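Carbonic anhydrase (Geobacillus kaustophilus, PDB 3VNP) catalyses the reversible hydration of carbon dioxide to hydrogencarbonate as a homotrimeric gamma-class carbonic anhydrase that works with either magnesium or zinc. Local coordinates at residues A[72-77]-A[84-89]. Numbering follows the deposited sequence.
Sequences LIIEDG and VILHSA. With MG (magnesium ion), chain E.
L72 and I74 meet L86 and A89 inside the left-handed parallel beta-helix of the hexapeptide-repeat, gamma-class fold, where strands 72-74 and 85-87 belong to different faces of the prism. The backbones approach where the second segment turns: the CA atoms of L72 and S88 are 4.3 Å apart.

One backbone hydrogen bond crosses the contact. I73 N donates to A89 O over 3.1 Å; the angle at the hydrogen is 144°, a moderately bent bond, whereas the C=O...N angle of 161° places the donor close to the carbonyl axis. The same oxygen receives a weaker CA-H...O contact from L72, 3.5 Å between L72 CA and A89 O. I73 also hydrogen-bonds through its backbone to V91, in keeping with the parallel pairing of strands 72-74 and 90-91.

The side chains meet through apolar contacts, but L72 also lies against the backbone of the turn at S88-A89. With CG of L72 anti to its own N (chi1 176°), the branch is carried over to the turn, and CD1 settles 3.2 Å from A89 O, a tight van der Waals contact and not a hydrogen bond, then 4.1 Å from L86 CB and 4.2 Å from A89 CB. I74 reaches L86 by a methyl-to-methyl approach, CD1 to CD1 at 3.7 Å, and the two side chains cross at about a right angle. L64 on strand 63-65 touches L72, I74 and L86, and I103 touches L86 and A89, continuing the core into neighbouring coils.

H87 points away from 72-77, and its NE2 binds the magnesium ion at 2.4 Å, together with a water, H65 and H82 of a second subunit. Its ND1 is hydrogen-bonded to OD1 of D105, so that metal and aspartate together hold the ring's orientation. The chemistry thus divides by direction: L86 faces the hydrocarbon interior, while the next residue supplies a ligand to an active-site metal shared between subunits.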
# COMPACT_ATOMS: atom_id res chain seq x y z
N LEU A 72 -14.34 -11.49 -8.95
CA LEU A 72 -14.28 -10.47 -7.92
C LEU A 72 -15.56 -9.65 -8.07
O LEU A 72 -15.72 -8.90 -9.03
CB LEU A 72 -13.04 -9.58 -8.13
CG LEU A 72 -12.87 -8.38 -7.19
CD1 LEU A 72 -12.78 -8.86 -5.75
CD2 LEU A 72 -11.61 -7.61 -7.57
N ILE A 73 -16.49 -9.80 -7.13
CA ILE A 73 -17.75 -9.08 -7.18
C ILE A 73 -17.89 -8.05 -6.06
O ILE A 73 -17.76 -8.38 -4.88
CB ILE A 73 -18.98 -10.04 -7.09
CG1 ILE A 73 -19.13 -10.86 -8.38
CG2 ILE A 73 -20.27 -9.24 -6.87
CD1 ILE A 73 -18.14 -11.96 -8.49
N ILE A 74 -18.17 -6.81 -6.43
CA ILE A 74 -18.35 -5.73 -5.46
C ILE A 74 -19.69 -5.08 -5.78
O ILE A 74 -19.78 -4.25 -6.68
CB ILE A 74 -17.24 -4.67 -5.59
CG1 ILE A 74 -15.87 -5.32 -5.41
CG2 ILE A 74 -17.47 -3.57 -4.56
CD1 ILE A 74 -14.71 -4.36 -5.54
N GLU A 75 -20.73 -5.44 -5.03
CA GLU A 75 -22.07 -4.91 -5.27
C GLU A 75 -22.25 -3.42 -4.99
O GLU A 75 -21.35 -2.74 -4.49
CB GLU A 75 -23.11 -5.72 -4.49
CG GLU A 75 -23.06 -7.21 -4.80
CD GLU A 75 -24.22 -7.98 -4.19
OE1 GLU A 75 -24.69 -7.60 -3.09
OE2 GLU A 75 -24.66 -8.97 -4.80
N ASP A 76 -23.44 -2.91 -5.31
CA ASP A 76 -23.75 -1.50 -5.13
C ASP A 76 -23.55 -0.94 -3.73
O ASP A 76 -23.69 -1.65 -2.73
CB ASP A 76 -25.19 -1.24 -5.58
CG ASP A 76 -25.36 -1.27 -7.08
OD1 ASP A 76 -24.83 -2.19 -7.74
OD2 ASP A 76 -26.03 -0.36 -7.61
N GLY A 77 -23.22 0.34 -3.67
CA GLY A 77 -23.02 1.04 -2.41
C GLY A 77 -21.87 0.64 -1.50
O GLY A 77 -21.77 1.16 -0.39
N VAL A 84 -6.63 -1.07 0.35
CA VAL A 84 -7.19 -2.37 0.64
C VAL A 84 -6.85 -3.35 -0.48
O VAL A 84 -6.73 -2.96 -1.64
CB VAL A 84 -8.73 -2.32 0.80
CG1 VAL A 84 -9.33 -3.73 0.68
CG2 VAL A 84 -9.09 -1.73 2.15
N ILE A 85 -6.68 -4.61 -0.11
CA ILE A 85 -6.41 -5.65 -1.08
C ILE A 85 -7.67 -6.51 -1.16
O ILE A 85 -8.16 -7.00 -0.15
CB ILE A 85 -5.23 -6.55 -0.66
CG1 ILE A 85 -3.93 -5.75 -0.65
CG2 ILE A 85 -5.12 -7.74 -1.60
CD1 ILE A 85 -2.70 -6.55 -0.22
N LEU A 86 -8.21 -6.67 -2.36
CA LEU A 86 -9.39 -7.50 -2.56
C LEU A 86 -8.99 -8.54 -3.57
O LEU A 86 -8.67 -8.21 -4.71
CB LEU A 86 -10.56 -6.67 -3.09
CG LEU A 86 -11.08 -5.55 -2.18
CD1 LEU A 86 -12.20 -4.80 -2.87
CD2 LEU A 86 -11.56 -6.15 -0.87
N HIS A 87 -8.97 -9.79 -3.15
CA HIS A 87 -8.57 -10.87 -4.04
C HIS A 87 -9.68 -11.90 -4.21
O HIS A 87 -9.95 -12.68 -3.31
CB HIS A 87 -7.31 -11.52 -3.49
CG HIS A 87 -6.39 -12.04 -4.55
ND1 HIS A 87 -6.53 -13.29 -5.11
CD2 HIS A 87 -5.33 -11.46 -5.16
CE1 HIS A 87 -5.59 -13.46 -6.03
NE2 HIS A 87 -4.86 -12.37 -6.08
N SER A 88 -10.31 -11.89 -5.38
CA SER A 88 -11.40 -12.82 -5.68
C SER A 88 -12.39 -12.84 -4.53
O SER A 88 -12.87 -13.89 -4.12
CB SER A 88 -10.86 -14.23 -5.89
OG SER A 88 -10.19 -14.33 -7.13
N ALA A 89 -12.68 -11.65 -4.00
CA ALA A 89 -13.61 -11.54 -2.89
C ALA A 89 -14.99 -11.20 -3.41
O ALA A 89 -15.15 -10.70 -4.53
CB ALA A 89 -13.14 -10.46 -1.93
MG MG E . -3.04 -11.82 -7.53
O HOH W 1 -1.31 -13.29 -8.42